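Local coordinates for BH0493 protein (Bacillus halodurans C-125, PDB 2QEE) that binds zinc and is probably a metal-dependent enzyme of the amidohydrolase superfamily, its reaction unassigned, at residues 40-45 / 359-364; 204-209 / 243-248; 288-293 / 318-323. All coordinates share one frame; numbering follows the deposited sequence.

Interaction 1: residues 40-45 / 359-364; sequences LLWDID and RVLEQL
Leu41 comes up against Arg359 with its CB 3.6 Å from Arg359 O, and a water that accepts from Leu41 N lies 2.9 Å from that same Arg359 O. The carbonyl of Leu41 is bonded directly: Leu361 N donates to Leu41 O at 2.8 Å, nearly straight at 172°. The donor loop follows the zinc ligand Asp357, probably at the position that ends the last barrel strand in amidohydrolases, and turns from Val360 to Gln363 in a type I beta turn. Gln363 OE1 braces it, accepting from both Arg359 N and Val360 N. Trp42 follows; with CG lodged between its backbone N and carbonyl carbon (chi1 61°), the indole swings off toward helix 126-136, where NE1 bonds to Ser126 OG, and leaves Trp42 CB against Leu361 CB at 3.7 Å. Glu362 OE2 lies at the ring's edge, near its plane, 3.7 Å from Trp42 CE3, and is also bonded to Gln129 NE2. The same carboxylate accepts from the next backbone N-H, Asp43 N to Glu362 OE1 at 2.9 Å and 176°, the donor arriving from above the carboxylate plane. Asp43 then N-caps helix 44-48, its OD1 accepting from Glu46 N.

Interaction 2: residues 204-209 / 243-248; sequences QEVKRF and RDCLLP
Asp244 meets helix 204-209 through its backbone, with Asp244 O lying 4.0 Å from Lys207 CD. Its carboxylate leads away from that helix and is gripped side-on by Arg243: NE reaches Asp244 OD1 at 2.8 Å from above the carboxylate plane, and NH2 meets OD2 on its syn side. Trp198 NE1 is a further donor to OD2. Cys245 is where the two helices come nearest. Its sulfur, anti to the carbonyl carbon (chi1 -52°), points at the branch of Val206, so that Cys245 SG is 3.8 Å from both CB and CG1 of that valine, while Cys245 CB lies 3.9 Å from Lys207 CG. The lysine stem thus runs over the cysteine, and a bend at chi3 carries it on to Pro248, crossing the proline ring at about a right angle with Lys207 NZ 4.0 Å from Pro248 CB. Pro248 has no N-H to give to the preceding turn; the helix kinks there, just after a wider pi-type turn at 243-246. The short axes pass 8.9 Å apart at 29°, both helices running the same way. Helices 200-217 and 237-253 precede the adjacent parallel strands 222-226 and 257-264, as neighbouring outer helices do in a beta/alpha barrel.

Interaction 3: residues 288-293 / 318-323; sequences HLLREY and FSNLMI
Leu290 carries this contact, and each part of its side chain has a different partner. CB sits over one face of the Phe318 ring, 3.9 Å from the ring centroid and 19° off the normal, a CH-pi contact displaced toward the rim. One branch, CD1, continues along the ring to within 3.7 Å of Phe318 CD2; the other, CD2, packs 3.6 Å from Leu321 CB. Asn320, its CG turned between backbone N and carbonyl carbon (chi1 62°), sends ND2 to Leu290 O at 3.1 Å. That bond uses a lone pair in the carbonyl plane and lies almost in the amide plane, so it ties a carbonyl of the last helical turn to the beta turn Phe318-Leu321; ND2 also donates to Asn296 O.

The packing is thinner toward Arg291, whose backbone CA and CB lie 3.7 and 3.9 Å from Phe318 CE1. Its guanidinium heads off to the acids Glu292 and Glu287 and to Val267 O of the second subunit. With an alanine at Phe318, Leu290 CB and CD1 would probably lose their aromatic cover and a gap would be likely to open beside His268 of the second subunit, whose ring meets this phenylalanine. Leu314 of helix 308-317 and Phe298 of strand 298-302 close in on Leu290, so helix 284-292 lies against the next beta-alpha unit, with strand 321-323 running parallel to 298-302.

Interactions 2 and 3 are neighbours on one side of the chain's centre, their own centres about 20 Å apart. They join directly: Leu247 CD1 packs 3.6 Å from Tyr293 CE1 and 3.7 Å from Leu289 CD2, so helices 237-253 and 284-292 pack against each other here. Interaction 1 stands apart, its centre about 35 Å from that of interaction 2 and about 34 Å from that of interaction 3, with nearest atoms about 19 and 17 Å away. It is also the one near the metal: the side chain of Arg359 is about 6 Å from the zinc ion, which His28, His30 and Asp357 bind, while the other two contacts lie away from the known metal sites.

Interaction 1: residues 40-45 / 359-364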
loop_
_atom_site.group_PDB
_atom_site.type_symbol
_atom_site.label_atom_id
_atom_site.label_comp_id
_atom_site.label_asym_id
_atom_site.label_seq_id
_atom_site.Cartn_x
_atom_site.Cartn_y
_atom_site.Cartn_z
ATOM N N LEU C 40 9.747 35.278 -5.768
ATOM C CA LEU C 40 9.025 34.882 -4.535
ATOM C C LEU C 40 7.537 35.121 -4.716
ATOM O O LEU C 40 7.057 36.291 -4.710
ATOM C CB LEU C 40 9.561 35.647 -3.296
ATOM C CG LEU C 40 8.803 35.339 -1.989
ATOM C CD1 LEU C 40 9.079 33.898 -1.525
ATOM C CD2 LEU C 40 9.247 36.276 -0.855
ATOM N N LEU C 41 6.780 34.009 -4.848
ATOM C CA LEU C 41 5.330 34.083 -5.054
ATOM C C LEU C 41 4.620 34.119 -3.723
ATOM O O LEU C 41 4.956 33.332 -2.825
ATOM C CB LEU C 41 4.812 32.861 -5.852
ATOM C CG LEU C 41 5.490 32.687 -7.228
ATOM C CD1 LEU C 41 4.896 31.482 -7.941
ATOM C CD2 LEU C 41 5.318 33.978 -8.131
ATOM N N TRP C 42 3.652 35.017 -3.589
ATOM C CA TRP C 42 2.811 35.113 -2.390
ATOM C C TRP C 42 1.507 35.800 -2.630
ATOM O O TRP C 42 1.378 36.564 -3.587
ATOM C CB TRP C 42 3.504 35.791 -1.220
ATOM C CG TRP C 42 3.979 37.247 -1.386
ATOM C CD1 TRP C 42 5.112 37.674 -2.014
ATOM C CD2 TRP C 42 3.376 38.410 -0.800
ATOM N NE1 TRP C 42 5.237 39.074 -1.892
ATOM C CE2 TRP C 42 4.174 39.541 -1.166
ATOM C CE3 TRP C 42 2.226 38.620 -0.026
ATOM C CZ2 TRP C 42 3.869 40.845 -0.738
ATOM C CZ3 TRP C 42 1.886 39.942 0.365
ATOM C CH2 TRP C 42 2.721 41.034 0.004
ATOM N N ASP C 43 0.569 35.522 -1.722
ATOM C CA ASP C 43 -0.810 36.026 -1.635
ATOM C C ASP C 43 -1.879 35.045 -2.011
ATOM O O ASP C 43 -1.578 33.993 -2.586
ATOM C CB ASP C 43 -1.042 37.416 -2.289
ATOM C CG ASP C 43 -1.248 37.369 -3.799
ATOM O OD1 ASP C 43 -1.585 36.324 -4.419
ATOM O OD2 ASP C 43 -1.063 38.456 -4.402
ATOM N N ILE C 44 -3.122 35.399 -1.716
ATOM C CA ILE C 44 -4.272 34.460 -1.923
ATOM C C ILE C 44 -4.498 34.071 -3.391
ATOM O O ILE C 44 -4.931 32.940 -3.688
ATOM C CB ILE C 44 -5.547 34.992 -1.262
ATOM C CG1 ILE C 44 -6.728 34.016 -1.320
ATOM C CG2 ILE C 44 -5.952 36.371 -1.924
ATOM C CD1 ILE C 44 -6.485 32.613 -0.691
ATOM N N ASP C 45 -4.306 35.008 -4.324
ATOM C CA ASP C 45 -4.402 34.665 -5.733
ATOM C C ASP C 45 -3.354 33.655 -6.169
ATOM O O ASP C 45 -3.660 32.764 -6.969
ATOM C CB ASP C 45 -4.280 35.939 -6.584
ATOM C CG ASP C 45 -5.534 36.805 -6.521
ATOM O OD1 ASP C 45 -6.594 36.358 -6.053
ATOM O OD2 ASP C 45 -5.468 37.956 -6.975
ATOM N N ARG C 359 5.561 26.369 -3.079
ATOM C CA ARG C 359 5.764 27.301 -4.216
ATOM C C ARG C 359 5.280 28.705 -3.948
ATOM O O ARG C 359 5.727 29.662 -4.613
ATOM C CB ARG C 359 5.062 26.765 -5.463
ATOM C CG ARG C 359 5.754 25.526 -6.003
ATOM C CD ARG C 359 5.108 25.085 -7.308
ATOM N NE ARG C 359 5.990 24.113 -7.945
ATOM C CZ ARG C 359 6.887 24.425 -8.874
ATOM N NH1 ARG C 359 6.991 25.687 -9.298
ATOM N NH2 ARG C 359 7.670 23.477 -9.382
ATOM N N VAL C 360 4.356 28.839 -3.011
ATOM C CA VAL C 360 3.754 30.125 -2.662
ATOM C C VAL C 360 4.027 30.291 -1.177
ATOM O O VAL C 360 3.772 29.363 -0.381
ATOM C CB VAL C 360 2.252 30.139 -2.934
ATOM C CG1 VAL C 360 1.626 31.463 -2.454
ATOM C CG2 VAL C 360 1.964 29.891 -4.453
ATOM N N LEU C 361 4.562 31.456 -0.811
ATOM C CA LEU C 361 5.029 31.704 0.556
ATOM C C LEU C 361 4.069 31.226 1.643
ATOM O O LEU C 361 4.488 30.479 2.524
ATOM C CB LEU C 361 5.265 33.206 0.783
ATOM C CG LEU C 361 5.748 33.631 2.179
ATOM C CD1 LEU C 361 7.047 32.974 2.599
ATOM C CD2 LEU C 361 5.868 35.169 2.120
ATOM N N GLU C 362 2.795 31.610 1.557
ATOM C CA GLU C 362 1.825 31.298 2.645
ATOM C C GLU C 362 1.589 29.806 2.859
ATOM O O GLU C 362 1.130 29.428 3.954
ATOM C CB GLU C 362 0.469 31.936 2.420
ATOM C CG GLU C 362 0.473 33.466 2.545
ATOM C CD GLU C 362 1.071 34.193 1.330
ATOM O OE1 GLU C 362 1.378 33.574 0.291
ATOM O OE2 GLU C 362 1.197 35.427 1.429
ATOM N N GLN C 363 1.946 28.986 1.882
ATOM C CA GLN C 363 1.789 27.535 2.012
ATOM C C GLN C 363 2.617 26.928 3.162
ATOM O O GLN C 363 2.317 25.833 3.664
ATOM C CB GLN C 363 2.179 26.843 0.729
ATOM C CG GLN C 363 1.244 27.157 -0.442
ATOM C CD GLN C 363 1.732 26.604 -1.771
ATOM O OE1 GLN C 363 2.911 26.375 -1.969
ATOM N NE2 GLN C 363 0.808 26.397 -2.700
ATOM N N LEU C 364 3.677 27.594 3.587
ATOM C CA LEU C 364 4.403 27.162 4.794
ATOM C C LEU C 364 3.433 27.009 5.941
ATOM O O LEU C 364 3.614 26.078 6.757
ATOM C CB LEU C 364 5.476 28.189 5.187
ATOM C CG LEU C 364 6.604 28.264 4.202
ATOM C CD1 LEU C 364 7.575 29.338 4.730
ATOM C CD2 LEU C 364 7.341 26.942 4.151
HETATM O O HOH W 1 7.992 31.436 -4.480
#

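Interaction 2: residues 204-209 / 243-248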
loop_
_atom_site.group_PDB
_atom_site.type_symbol
_atom_site.label_atom_id
_atom_site.label_comp_id
_atom_site.label_asym_id
_atom_site.label_seq_id
_atom_site.Cartn_x
_atom_site.Cartn_y
_atom_site.Cartn_z
ATOM N N GLN C 204 36.003 17.958 -17.590
ATOM C CA GLN C 204 36.545 19.073 -16.817
ATOM C C GLN C 204 35.713 20.337 -16.830
ATOM O O GLN C 204 35.591 21.009 -15.799
ATOM C CB GLN C 204 37.979 19.387 -17.293
ATOM C CG GLN C 204 38.920 18.300 -16.900
ATOM C CD GLN C 204 38.685 17.873 -15.476
ATOM O OE1 GLN C 204 38.503 18.722 -14.587
ATOM N NE2 GLN C 204 38.651 16.554 -15.239
ATOM N N GLU C 205 35.154 20.690 -17.980
ATOM C CA GLU C 205 34.401 21.904 -18.089
ATOM C C GLU C 205 33.067 21.766 -17.392
ATOM O O GLU C 205 32.556 22.744 -16.836
ATOM C CB GLU C 205 34.235 22.346 -19.530
ATOM C CG GLU C 205 35.541 22.957 -20.080
ATOM C CD GLU C 205 35.934 24.229 -19.330
ATOM O OE1 GLU C 205 35.521 25.299 -19.797
ATOM O OE2 GLU C 205 36.580 24.146 -18.249
ATOM N N VAL C 206 32.503 20.562 -17.396
ATOM C CA VAL C 206 31.247 20.403 -16.639
ATOM C C VAL C 206 31.517 20.470 -15.108
ATOM O O VAL C 206 30.760 21.129 -14.373
ATOM C CB VAL C 206 30.449 19.135 -17.078
ATOM C CG1 VAL C 206 29.271 18.846 -16.096
ATOM C CG2 VAL C 206 29.881 19.346 -18.478
ATOM N N LYS C 207 32.567 19.803 -14.624
ATOM C CA LYS C 207 33.014 20.005 -13.223
ATOM C C LYS C 207 33.257 21.466 -12.877
ATOM O O LYS C 207 32.916 21.917 -11.776
ATOM C CB LYS C 207 34.267 19.214 -12.932
ATOM C CG LYS C 207 34.066 17.710 -12.902
ATOM C CD LYS C 207 35.376 16.974 -12.804
ATOM C CE LYS C 207 35.686 16.634 -11.405
ATOM N NZ LYS C 207 36.694 15.537 -11.375
ATOM N N ARG C 208 33.817 22.231 -13.809
ATOM C CA ARG C 208 34.042 23.636 -13.513
ATOM C C ARG C 208 32.729 24.417 -13.425
ATOM O O ARG C 208 32.599 25.346 -12.604
ATOM C CB ARG C 208 35.061 24.269 -14.499
ATOM C CG ARG C 208 35.439 25.698 -14.112
ATOM C CD ARG C 208 36.565 26.237 -15.003
ATOM N NE ARG C 208 36.138 26.388 -16.395
ATOM C CZ ARG C 208 35.437 27.411 -16.853
ATOM N NH1 ARG C 208 35.109 28.408 -16.046
ATOM N NH2 ARG C 208 35.093 27.469 -18.133
ATOM N N PHE C 209 31.738 24.030 -14.232
ATOM C CA PHE C 209 30.428 24.629 -14.159
ATOM C C PHE C 209 29.869 24.377 -12.724
ATOM O O PHE C 209 29.429 25.309 -12.027
ATOM C CB PHE C 209 29.494 24.064 -15.244
ATOM C CG PHE C 209 28.081 24.545 -15.126
ATOM C CD1 PHE C 209 27.709 25.777 -15.618
ATOM C CD2 PHE C 209 27.099 23.754 -14.479
ATOM C CE1 PHE C 209 26.412 26.266 -15.506
ATOM C CE2 PHE C 209 25.768 24.216 -14.360
ATOM C CZ PHE C 209 25.416 25.494 -14.860
ATOM N N ARG C 243 28.379 10.138 -13.010
ATOM C CA ARG C 243 29.598 9.333 -12.761
ATOM C C ARG C 243 30.866 10.186 -12.809
ATOM O O ARG C 243 31.674 10.192 -11.867
ATOM C CB ARG C 243 29.740 8.195 -13.781
ATOM C CG ARG C 243 30.895 7.231 -13.520
ATOM C CD ARG C 243 31.228 6.361 -14.751
ATOM N NE ARG C 243 31.453 7.159 -15.961
ATOM C CZ ARG C 243 31.184 6.760 -17.216
ATOM N NH1 ARG C 243 30.683 5.569 -17.454
ATOM N NH2 ARG C 243 31.410 7.578 -18.238
ATOM N N ASP C 244 31.023 10.925 -13.899
ATOM C CA ASP C 244 32.301 11.592 -14.172
ATOM C C ASP C 244 32.446 12.959 -13.533
ATOM O O ASP C 244 33.578 13.417 -13.344
ATOM C CB ASP C 244 32.534 11.746 -15.685
ATOM C CG ASP C 244 32.734 10.435 -16.399
ATOM O OD1 ASP C 244 33.065 9.413 -15.757
ATOM O OD2 ASP C 244 32.541 10.448 -17.650
ATOM N N CYS C 245 31.337 13.634 -13.218
ATOM C CA CYS C 245 31.384 15.021 -12.796
ATOM C C CYS C 245 30.756 15.223 -11.424
ATOM O O CYS C 245 31.374 15.760 -10.502
ATOM C CB CYS C 245 30.708 15.948 -13.818
ATOM S SG CYS C 245 31.315 15.727 -15.552
ATOM N N LEU C 246 29.498 14.832 -11.299
ATOM C CA LEU C 246 28.719 15.275 -10.139
ATOM C C LEU C 246 29.225 14.567 -8.887
ATOM O O LEU C 246 29.433 15.227 -7.885
ATOM C CB LEU C 246 27.214 14.991 -10.368
ATOM C CG LEU C 246 26.333 15.581 -9.276
ATOM C CD1 LEU C 246 25.031 16.013 -9.888
ATOM C CD2 LEU C 246 26.142 14.551 -8.119
ATOM N N LEU C 247 29.364 13.241 -8.935
ATOM C CA LEU C 247 29.718 12.470 -7.731
ATOM C C LEU C 247 31.109 12.881 -7.239
ATOM O O LEU C 247 31.268 13.182 -6.045
ATOM C CB LEU C 247 29.622 10.964 -7.983
ATOM C CG LEU C 247 28.168 10.456 -8.130
ATOM C CD1 LEU C 247 28.152 8.973 -8.424
ATOM C CD2 LEU C 247 27.332 10.785 -6.875
ATOM N N PRO C 248 32.119 12.948 -8.164
ATOM C CA PRO C 248 33.448 13.417 -7.662
ATOM C C PRO C 248 33.427 14.822 -7.040
ATOM O O PRO C 248 34.021 15.020 -5.976
ATOM C CB PRO C 248 34.327 13.441 -8.923
ATOM C CG PRO C 248 33.636 12.510 -9.907
ATOM C CD PRO C 248 32.163 12.588 -9.600
#

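Interaction 3: residues 288-293 / 318-323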
loop_
_atom_site.group_PDB
_atom_site.type_symbol
_atom_site.label_atom_id
_atom_site.label_comp_id
_atom_site.label_asym_id
_atom_site.label_seq_id
_atom_site.Cartn_x
_atom_site.Cartn_y
_atom_site.Cartn_z
ATOM N N HIS C 288 22.760 0.838 -6.075
ATOM C CA HIS C 288 24.117 0.886 -6.631
ATOM C C HIS C 288 24.890 2.138 -6.186
ATOM O O HIS C 288 26.051 2.063 -5.721
ATOM C CB HIS C 288 24.028 0.806 -8.169
ATOM C CG HIS C 288 25.361 0.897 -8.830
ATOM N ND1 HIS C 288 26.032 -0.214 -9.305
ATOM C CD2 HIS C 288 26.189 1.956 -9.021
ATOM C CE1 HIS C 288 27.211 0.165 -9.771
ATOM N NE2 HIS C 288 27.315 1.476 -9.648
ATOM N N LEU C 289 24.244 3.290 -6.300
ATOM C CA LEU C 289 24.852 4.557 -5.913
ATOM C C LEU C 289 25.283 4.486 -4.453
ATOM O O LEU C 289 26.416 4.815 -4.137
ATOM C CB LEU C 289 23.878 5.703 -6.164
ATOM C CG LEU C 289 23.793 6.183 -7.637
ATOM C CD1 LEU C 289 22.599 7.120 -7.868
ATOM C CD2 LEU C 289 25.123 6.908 -8.026
ATOM N N LEU C 290 24.396 4.028 -3.574
ATOM C CA LEU C 290 24.739 3.997 -2.155
ATOM C C LEU C 290 25.895 3.053 -1.804
ATOM O O LEU C 290 26.764 3.371 -0.963
ATOM C CB LEU C 290 23.514 3.582 -1.357
ATOM C CG LEU C 290 22.411 4.643 -1.388
ATOM C CD1 LEU C 290 21.129 3.944 -0.862
ATOM C CD2 LEU C 290 22.755 5.890 -0.445
ATOM N N ARG C 291 25.875 1.873 -2.416
ATOM C CA ARG C 291 26.894 0.877 -2.161
ATOM C C ARG C 291 28.248 1.289 -2.731
ATOM O O ARG C 291 29.274 1.195 -2.045
ATOM C CB ARG C 291 26.480 -0.460 -2.754
ATOM C CG ARG C 291 27.565 -1.566 -2.657
ATOM C CD ARG C 291 27.039 -2.899 -3.091
ATOM N NE ARG C 291 26.469 -2.830 -4.436
ATOM C CZ ARG C 291 25.157 -2.957 -4.666
ATOM N NH1 ARG C 291 24.348 -3.224 -3.638
ATOM N NH2 ARG C 291 24.665 -2.832 -5.909
ATOM N N GLU C 292 28.220 1.711 -3.989
ATOM C CA GLU C 292 29.436 1.992 -4.757
ATOM C C GLU C 292 30.080 3.351 -4.499
ATOM O O GLU C 292 31.260 3.536 -4.878
ATOM C CB GLU C 292 29.196 1.805 -6.276
ATOM C CG GLU C 292 28.601 0.468 -6.643
ATOM C CD GLU C 292 29.435 -0.744 -6.218
ATOM O OE1 GLU C 292 30.665 -0.619 -6.058
ATOM O OE2 GLU C 292 28.856 -1.839 -6.021
ATOM N N TYR C 293 29.342 4.285 -3.867
ATOM C CA TYR C 293 29.848 5.609 -3.548
ATOM C C TYR C 293 29.696 5.893 -2.031
ATOM O O TYR C 293 28.916 6.772 -1.634
ATOM C CB TYR C 293 29.146 6.656 -4.412
ATOM C CG TYR C 293 29.498 6.465 -5.861
ATOM C CD1 TYR C 293 30.638 7.085 -6.408
ATOM C CD2 TYR C 293 28.730 5.612 -6.676
ATOM C CE1 TYR C 293 30.982 6.863 -7.769
ATOM C CE2 TYR C 293 29.067 5.384 -8.033
ATOM C CZ TYR C 293 30.217 6.011 -8.542
ATOM O OH TYR C 293 30.534 5.794 -9.871
ATOM N N PHE C 318 21.828 1.398 4.366
ATOM C CA PHE C 318 22.893 2.398 4.040
ATOM C C PHE C 318 22.830 3.657 4.833
ATOM O O PHE C 318 21.901 4.435 4.668
ATOM C CB PHE C 318 22.907 2.748 2.531
ATOM C CG PHE C 318 23.193 1.570 1.672
ATOM C CD1 PHE C 318 24.507 1.113 1.509
ATOM C CD2 PHE C 318 22.175 0.899 1.050
ATOM C CE1 PHE C 318 24.767 0.004 0.749
ATOM C CE2 PHE C 318 22.409 -0.194 0.272
ATOM C CZ PHE C 318 23.734 -0.663 0.107
ATOM N N SER C 319 23.886 3.943 5.612
ATOM C CA SER C 319 23.905 5.142 6.414
ATOM C C SER C 319 24.175 6.411 5.619
ATOM O O SER C 319 23.966 7.485 6.127
ATOM C CB SER C 319 24.925 5.034 7.548
ATOM O OG SER C 319 26.252 4.750 7.051
ATOM N N ASN C 320 24.689 6.269 4.372
ATOM C CA ASN C 320 24.874 7.388 3.477
ATOM C C ASN C 320 23.602 7.778 2.684
ATOM O O ASN C 320 23.611 8.679 1.799
ATOM C CB ASN C 320 26.100 7.174 2.549
ATOM C CG ASN C 320 25.976 5.983 1.649
ATOM O OD1 ASN C 320 25.328 4.971 1.972
ATOM N ND2 ASN C 320 26.671 6.059 0.488
ATOM N N LEU C 321 22.474 7.170 3.076
ATOM C CA LEU C 321 21.159 7.562 2.578
ATOM C C LEU C 321 20.397 8.256 3.702
ATOM O O LEU C 321 20.288 7.694 4.822
ATOM C CB LEU C 321 20.345 6.307 2.168
ATOM C CG LEU C 321 18.933 6.577 1.681
ATOM C CD1 LEU C 321 18.884 7.568 0.491
ATOM C CD2 LEU C 321 18.282 5.229 1.338
ATOM N N MET C 322 19.843 9.420 3.388
ATOM C CA MET C 322 18.922 10.096 4.312
ATOM C C MET C 322 17.663 10.232 3.481
ATOM O O MET C 322 17.669 10.847 2.432
ATOM C CB MET C 322 19.412 11.484 4.753
ATOM C CG MET C 322 18.425 12.288 5.602
ATOM S SD MET C 322 17.949 11.314 7.074
ATOM C CE MET C 322 19.458 11.403 8.005
ATOM N N ILE C 323 16.572 9.627 3.935
ATOM C CA ILE C 323 15.285 9.832 3.216
ATOM C C ILE C 323 14.525 10.997 3.803
ATOM O O ILE C 323 14.606 11.276 5.038
ATOM C CB ILE C 323 14.418 8.520 3.205
ATOM C CG1 ILE C 323 13.900 8.204 4.583
ATOM C CG2 ILE C 323 15.250 7.369 2.579
ATOM C CD1 ILE C 323 13.173 6.798 4.570
#